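Local atomic coordinates of dachshund homolog 1 (Homo sapiens, PDB entry 1L8R), a protein that regulates transcription during organogenesis, apparently in concert with SIX-family factors, and carries a DNA-binding motif resembling the forkhead/winged-helix domain in the part described here. Residues M9-R13 / G14-A18; V61-V64 / E65-R68; S87-D90 / F91-Y95. All coordinates share one frame; numbering follows the deposited sequence.

Contact 1 of 3, residues M9-R13 / G14-A18; sequences MVDLR and GAKVA
The carbonyl oxygen of A15 receives the N-H of L12 at 2.7 Å, and the CA-H of D11 leans on it in a weaker C-H...O contact. The return bond, A15 N to L12 O, comes in above the carbonyl plane, 59° out of it, as the chain reverses through a type I' turn with positive phi at R13 and G14. D11 braces this turn: with CG anti to its own N (chi1 -169°), OD2 accepts the N-H of G14 at 3.2 Å on its syn side but well out of the carboxylate plane, while OD1 faces K16 NZ in a long salt bridge of 3.9 Å. V10 and V17 exchange two straight backbone bonds, and their CG2 methyls meet at 3.7 Å as the side chains cross obliquely. On the face of D11 and K16, the selenomethionine M9 bends its chain to lay CE against A18 CB at 3.8 Å. This beta hairpin with a two-residue loop places strand 8-12 at one edge of the antiparallel sheet: L12 packs on A33 of helix 30-37 and on F91 of helix 88-99, V17 leans on I28 of strand 25-29, and A18 meets L70 of helix 64-73.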
loop_
_atom_site.group_PDB
_atom_site.type_symbol
_atom_site.label_atom_id
_atom_site.label_comp_id
_atom_site.label_asym_id
_atom_site.label_seq_id
_atom_site.Cartn_x
_atom_site.Cartn_y
_atom_site.Cartn_z
HETATM N N MSE A 9 -2.891 -0.918 -12.466
HETATM C CA MSE A 9 -3.345 0.282 -11.782
HETATM C C MSE A 9 -4.832 0.118 -11.497
HETATM O O MSE A 9 -5.591 -0.350 -12.354
HETATM C CB MSE A 9 -3.103 1.523 -12.651
HETATM C CG MSE A 9 -1.665 1.699 -13.152
HETATM SE SE MSE A 9 -0.324 1.783 -11.755
HETATM C CE MSE A 9 0.308 -0.033 -11.885
ATOM N N VAL A 10 -5.238 0.483 -10.288
ATOM C CA VAL A 10 -6.627 0.365 -9.870
ATOM C C VAL A 10 -7.053 1.663 -9.206
ATOM O O VAL A 10 -6.214 2.468 -8.809
ATOM C CB VAL A 10 -6.818 -0.801 -8.877
ATOM C CG1 VAL A 10 -6.409 -2.110 -9.536
ATOM C CG2 VAL A 10 -6.003 -0.555 -7.616
ATOM N N ASP A 11 -8.358 1.867 -9.077
ATOM C CA ASP A 11 -8.844 3.095 -8.474
ATOM C C ASP A 11 -8.917 3.004 -6.960
ATOM O O ASP A 11 -9.337 1.991 -6.401
ATOM C CB ASP A 11 -10.231 3.453 -9.021
ATOM C CG ASP A 11 -10.672 4.856 -8.621
ATOM O OD1 ASP A 11 -10.176 5.832 -9.227
ATOM O OD2 ASP A 11 -11.503 4.985 -7.694
ATOM N N LEU A 12 -8.482 4.071 -6.305
ATOM C CA LEU A 12 -8.529 4.160 -4.858
ATOM C C LEU A 12 -8.935 5.580 -4.527
ATOM O O LEU A 12 -8.161 6.519 -4.722
ATOM C CB LEU A 12 -7.167 3.854 -4.228
ATOM C CG LEU A 12 -7.174 3.922 -2.695
ATOM C CD1 LEU A 12 -8.244 2.981 -2.151
ATOM C CD2 LEU A 12 -5.807 3.543 -2.141
ATOM N N ARG A 13 -10.163 5.738 -4.044
ATOM C CA ARG A 13 -10.669 7.052 -3.680
ATOM C C ARG A 13 -10.466 8.065 -4.812
ATOM O O ARG A 13 -10.047 9.195 -4.580
ATOM C CB ARG A 13 -9.969 7.539 -2.406
ATOM C CG ARG A 13 -10.056 6.569 -1.232
ATOM C CD ARG A 13 -9.284 7.090 -0.017
ATOM N NE ARG A 13 -9.869 8.308 0.541
ATOM C CZ ARG A 13 -10.923 8.338 1.352
ATOM N NH1 ARG A 13 -11.524 7.213 1.717
ATOM N NH2 ARG A 13 -11.382 9.499 1.800
ATOM N N GLY A 14 -10.745 7.643 -6.042
ATOM C CA GLY A 14 -10.614 8.539 -7.180
ATOM C C GLY A 14 -9.231 8.671 -7.786
ATOM O O GLY A 14 -9.046 9.375 -8.778
ATOM N N ALA A 15 -8.249 7.998 -7.198
ATOM C CA ALA A 15 -6.894 8.063 -7.716
ATOM C C ALA A 15 -6.469 6.703 -8.247
ATOM O O ALA A 15 -7.120 5.689 -7.986
ATOM C CB ALA A 15 -5.936 8.522 -6.626
ATOM N N LYS A 16 -5.383 6.697 -9.010
ATOM C CA LYS A 16 -4.844 5.467 -9.569
ATOM C C LYS A 16 -3.663 5.035 -8.707
ATOM O O LYS A 16 -2.787 5.842 -8.393
ATOM C CB LYS A 16 -4.379 5.702 -11.008
ATOM C CG LYS A 16 -5.506 5.718 -12.031
ATOM C CD LYS A 16 -5.997 4.308 -12.317
ATOM C CE LYS A 16 -7.203 4.305 -13.247
ATOM N NZ LYS A 16 -8.411 4.878 -12.592
ATOM N N VAL A 17 -3.653 3.766 -8.313
ATOM C CA VAL A 17 -2.567 3.228 -7.502
ATOM C C VAL A 17 -2.163 1.854 -8.024
ATOM O O VAL A 17 -2.957 1.151 -8.659
ATOM C CB VAL A 17 -2.969 3.102 -6.012
ATOM C CG1 VAL A 17 -3.315 4.483 -5.446
ATOM C CG2 VAL A 17 -4.140 2.145 -5.858
ATOM N N ALA A 18 -0.918 1.481 -7.753
ATOM C CA ALA A 18 -0.391 0.196 -8.184
ATOM C C ALA A 18 -0.925 -0.917 -7.295
ATOM O O ALA A 18 -1.122 -0.739 -6.090
ATOM C CB ALA A 18 1.125 0.222 -8.155
#

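Contact 2 of 3, residues V61-V64 / E65-R68; sequences VCNV and EQVR
Q66 folds back from the first turn of its helix over N63, the residue that caps that helix. Its CB lies 3.6 Å from N63 OD1, and CG comes closer to the same oxygen, at 3.3 Å. From there the chain runs extended and lays the terminal amide over that of N63: the two planes are only 20° apart and stacked, CD lying 3.4 Å from N63 ND2. At the tip, OE1 accepts the backbone N-H of N63 at 2.9 Å, the donor tilted 30° from the carbonyl plane, and also touches C62 CA; NE2 donates to the backbone carbonyl of N4. The reciprocal bond, from Q66 N to N63 OD1 at 2.9 Å, completes a capping box at the N-terminus of helix 64-73, where the first amide groups lack carbonyl partners of a preceding turn. With CG between its own N and carbonyl carbon (chi1 56°), N63 turns OD1 forward to the amide of Q66, and its ND2 is held by N5 OD1, so the N-terminal residues steady both amides. Behind the cap the helix proper begins with V67 N donating to N63 O, a nearly straight bond, followed by R68 N to V64 O. On the inner side V67 CG2 packs 3.7 Å from C62 CB, and C62, just after strand 60-61, touches C83, just ahead of strand 84-87.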
loop_
_atom_site.group_PDB
_atom_site.type_symbol
_atom_site.label_atom_id
_atom_site.label_comp_id
_atom_site.label_asym_id
_atom_site.label_seq_id
_atom_site.Cartn_x
_atom_site.Cartn_y
_atom_site.Cartn_z
ATOM N N VAL A 61 4.311 -8.447 2.475
ATOM C CA VAL A 61 5.629 -7.936 2.130
ATOM C C VAL A 61 5.938 -8.141 0.650
ATOM O O VAL A 61 5.846 -9.259 0.133
ATOM C CB VAL A 61 6.735 -8.612 2.973
ATOM C CG1 VAL A 61 8.125 -8.113 2.521
ATOM C CG2 VAL A 61 6.527 -8.285 4.444
ATOM N N CYS A 62 6.288 -7.055 -0.031
ATOM C CA CYS A 62 6.625 -7.100 -1.450
ATOM C C CYS A 62 7.901 -7.881 -1.688
ATOM O O CYS A 62 8.870 -7.740 -0.941
ATOM C CB CYS A 62 6.854 -5.701 -2.006
ATOM S SG CYS A 62 5.360 -4.782 -2.328
ATOM N N ASN A 63 7.913 -8.688 -2.740
ATOM C CA ASN A 63 9.123 -9.429 -3.061
ATOM C C ASN A 63 10.026 -8.524 -3.910
ATOM O O ASN A 63 9.631 -7.421 -4.310
ATOM C CB ASN A 63 8.796 -10.750 -3.783
ATOM C CG ASN A 63 7.977 -10.557 -5.048
ATOM O OD1 ASN A 63 8.330 -9.760 -5.908
ATOM N ND2 ASN A 63 6.888 -11.308 -5.170
ATOM N N VAL A 64 11.244 -8.969 -4.178
ATOM C CA VAL A 64 12.175 -8.159 -4.947
ATOM C C VAL A 64 11.635 -7.659 -6.289
ATOM O O VAL A 64 11.862 -6.504 -6.664
ATOM C CB VAL A 64 13.493 -8.922 -5.179
ATOM C CG1 VAL A 64 14.366 -8.164 -6.174
ATOM C CG2 VAL A 64 14.234 -9.068 -3.856
ATOM N N GLU A 65 10.929 -8.522 -7.013
ATOM C CA GLU A 65 10.387 -8.148 -8.310
ATOM C C GLU A 65 9.332 -7.053 -8.200
ATOM O O GLU A 65 9.333 -6.111 -8.994
ATOM C CB GLU A 65 9.782 -9.366 -9.008
ATOM C CG GLU A 65 9.420 -9.104 -10.451
ATOM C CD GLU A 65 8.768 -10.296 -11.118
ATOM O OE1 GLU A 65 9.115 -11.439 -10.757
ATOM O OE2 GLU A 65 7.922 -10.085 -12.012
ATOM N N GLN A 66 8.450 -7.179 -7.212
ATOM C CA GLN A 66 7.378 -6.202 -7.000
ATOM C C GLN A 66 7.957 -4.851 -6.597
ATOM O O GLN A 66 7.488 -3.802 -7.046
ATOM C CB GLN A 66 6.409 -6.704 -5.928
ATOM C CG GLN A 66 5.588 -7.928 -6.378
ATOM C CD GLN A 66 4.876 -8.607 -5.235
ATOM O OE1 GLN A 66 5.290 -8.501 -4.073
ATOM N NE2 GLN A 66 3.810 -9.338 -5.551
ATOM N N VAL A 67 8.972 -4.868 -5.741
ATOM C CA VAL A 67 9.592 -3.611 -5.320
ATOM C C VAL A 67 10.167 -2.872 -6.530
ATOM O O VAL A 67 9.960 -1.660 -6.693
ATOM C CB VAL A 67 10.715 -3.858 -4.288
ATOM C CG1 VAL A 67 11.534 -2.572 -4.087
ATOM C CG2 VAL A 67 10.112 -4.310 -2.966
ATOM N N ARG A 68 10.868 -3.597 -7.396
ATOM C CA ARG A 68 11.463 -2.991 -8.580
ATOM C C ARG A 68 10.404 -2.412 -9.523
ATOM O O ARG A 68 10.592 -1.334 -10.089
ATOM C CB ARG A 68 12.328 -4.017 -9.317
ATOM C CG ARG A 68 13.523 -4.488 -8.502
ATOM C CD ARG A 68 14.374 -5.458 -9.296
ATOM N NE ARG A 68 14.895 -4.833 -10.507
ATOM C CZ ARG A 68 15.621 -5.465 -11.423
ATOM N NH1 ARG A 68 15.917 -6.751 -11.267
ATOM N NH2 ARG A 68 16.046 -4.812 -12.499
#

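Contact 3 of 3, residues S87-D90 / F91-Y95; sequences SRKD and FETLY
F91 takes the first of five successive helical bonds, its N-H donating to S87 O at 2.8 Å. S87 also caps the helix with its hydroxyl, OG accepting from D90 N at 3.1 Å, and one residue thus serves two amides of the first turn. At E92 the backbone N-H goes to R88 O; its side chain curls over that carbonyl, CG only 3.1 Å from R88 O, because chi1 and chi2 both turn the same way (-62° and -53°). The carboxylate then leads off to R13, whose NH1 forms a salt bridge with E92 OE1. T93 N-H donates to K89 O at 3.0 Å; OG1 lies 3.1 Å from the same oxygen, but its proton has another acceptor within reach, so that bond is not settled. A water sits within 2.6 Å of T93 OG1, accepts from K89 NZ and donates to D90 OD1, linking the side chains of the neighbours K89 and D90 to that of T93, one turn on. L94 follows with its N-H on D90 O, and Y95 N bonds to F91 O. On the inward side of helix 88-99, F91 packs on L12 of strand 8-12 and on A33 and F37 of helix 30-37, L94 meets V48 and L52 of helix 45-54, and R88 reaches E26 of strand 25-29 and the carbonyl of D11.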
loop_
_atom_site.group_PDB
_atom_site.type_symbol
_atom_site.label_atom_id
_atom_site.label_comp_id
_atom_site.label_asym_id
_atom_site.label_seq_id
_atom_site.Cartn_x
_atom_site.Cartn_y
_atom_site.Cartn_z
ATOM N N SER A 87 -4.984 -4.625 1.410
ATOM C CA SER A 87 -6.212 -4.563 0.620
ATOM C C SER A 87 -6.854 -3.182 0.683
ATOM O O SER A 87 -6.616 -2.413 1.614
ATOM C CB SER A 87 -7.205 -5.627 1.106
ATOM O OG SER A 87 -7.644 -5.366 2.430
ATOM N N ARG A 88 -7.672 -2.853 -0.312
ATOM C CA ARG A 88 -8.321 -1.551 -0.306
ATOM C C ARG A 88 -9.241 -1.416 0.900
ATOM O O ARG A 88 -9.360 -0.334 1.471
ATOM C CB ARG A 88 -9.084 -1.317 -1.614
ATOM C CG ARG A 88 -8.167 -0.879 -2.754
ATOM C CD ARG A 88 -8.923 -0.479 -4.009
ATOM N NE ARG A 88 -9.689 -1.591 -4.563
ATOM C CZ ARG A 88 -10.231 -1.593 -5.775
ATOM N NH1 ARG A 88 -10.093 -0.540 -6.570
ATOM N NH2 ARG A 88 -10.910 -2.652 -6.195
ATOM N N LYS A 89 -9.869 -2.519 1.303
ATOM C CA LYS A 89 -10.760 -2.500 2.461
ATOM C C LYS A 89 -9.948 -2.204 3.721
ATOM O O LYS A 89 -10.384 -1.446 4.588
ATOM C CB LYS A 89 -11.474 -3.843 2.627
ATOM C CG LYS A 89 -12.623 -3.793 3.628
ATOM C CD LYS A 89 -13.250 -5.164 3.859
ATOM C CE LYS A 89 -12.482 -5.963 4.902
ATOM N NZ LYS A 89 -12.602 -5.335 6.250
ATOM N N ASP A 90 -8.770 -2.814 3.823
ATOM C CA ASP A 90 -7.912 -2.590 4.977
ATOM C C ASP A 90 -7.352 -1.174 4.961
ATOM O O ASP A 90 -7.128 -0.569 6.018
ATOM C CB ASP A 90 -6.772 -3.618 5.018
ATOM C CG ASP A 90 -7.219 -4.966 5.573
ATOM O OD1 ASP A 90 -8.308 -5.032 6.183
ATOM O OD2 ASP A 90 -6.480 -5.958 5.418
ATOM N N PHE A 91 -7.126 -0.627 3.773
ATOM C CA PHE A 91 -6.614 0.726 3.722
ATOM C C PHE A 91 -7.704 1.665 4.230
ATOM O O PHE A 91 -7.425 2.601 4.966
ATOM C CB PHE A 91 -6.233 1.149 2.309
ATOM C CG PHE A 91 -5.682 2.541 2.245
ATOM C CD1 PHE A 91 -4.397 2.813 2.701
ATOM C CD2 PHE A 91 -6.470 3.596 1.802
ATOM C CE1 PHE A 91 -3.903 4.114 2.729
ATOM C CE2 PHE A 91 -5.988 4.899 1.826
ATOM C CZ PHE A 91 -4.702 5.161 2.288
ATOM N N GLU A 92 -8.948 1.408 3.833
ATOM C CA GLU A 92 -10.044 2.266 4.272
ATOM C C GLU A 92 -10.193 2.185 5.789
ATOM O O GLU A 92 -10.451 3.191 6.444
ATOM C CB GLU A 92 -11.358 1.881 3.580
ATOM C CG GLU A 92 -11.345 2.029 2.053
ATOM C CD GLU A 92 -10.903 3.410 1.562
ATOM O OE1 GLU A 92 -10.801 4.353 2.375
ATOM O OE2 GLU A 92 -10.662 3.555 0.344
ATOM N N THR A 93 -10.022 0.990 6.345
ATOM C CA THR A 93 -10.104 0.810 7.789
ATOM C C THR A 93 -9.000 1.662 8.411
ATOM O O THR A 93 -9.214 2.351 9.407
ATOM C CB THR A 93 -9.893 -0.666 8.189
ATOM O OG1 THR A 93 -10.954 -1.466 7.650
ATOM C CG2 THR A 93 -9.878 -0.818 9.704
ATOM N N LEU A 94 -7.811 1.604 7.817
ATOM C CA LEU A 94 -6.686 2.395 8.299
ATOM C C LEU A 94 -7.012 3.879 8.152
ATOM O O LEU A 94 -6.815 4.666 9.075
ATOM C CB LEU A 94 -5.424 2.071 7.496
ATOM C CG LEU A 94 -4.270 3.055 7.683
ATOM C CD1 LEU A 94 -3.732 2.938 9.109
ATOM C CD2 LEU A 94 -3.182 2.772 6.665
ATOM N N TYR A 95 -7.521 4.252 6.984
ATOM C CA TYR A 95 -7.862 5.638 6.722
ATOM C C TYR A 95 -8.891 6.151 7.725
ATOM O O TYR A 95 -8.743 7.244 8.269
ATOM C CB TYR A 95 -8.380 5.791 5.286
ATOM C CG TYR A 95 -8.697 7.221 4.916
ATOM C CD1 TYR A 95 -9.935 7.781 5.226
ATOM C CD2 TYR A 95 -7.744 8.031 4.298
ATOM C CE1 TYR A 95 -10.215 9.110 4.931
ATOM C CE2 TYR A 95 -8.013 9.362 3.997
ATOM C CZ TYR A 95 -9.253 9.895 4.319
ATOM O OH TYR A 95 -9.528 11.211 4.035
HETATM O O HOH W 1 -10.432 -3.979 7.249
#

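Contacts 1 and 3 touch, whereas contact 2 stands apart, its nearest atoms about 8 Å from contact 1 and about 10 Å from contact 3. Contacts 1 and 3 meet through two arginines, R88 and R13, one from each side, the latter also in a cation-pi contact with Y95, so the edge hairpin and the last helix are tied together. All three are partly buried; contact 3 lies nearest the centre of the chain, and contact 2 has polar Q66 among its buried residues. Contact 1 is a strand pair closed by a turn; contacts 2 and 3 are helix starts, capped differently: a capping box of asparagine and glutamine in one, a serine hydroxyl with a bridging water nearby in the other.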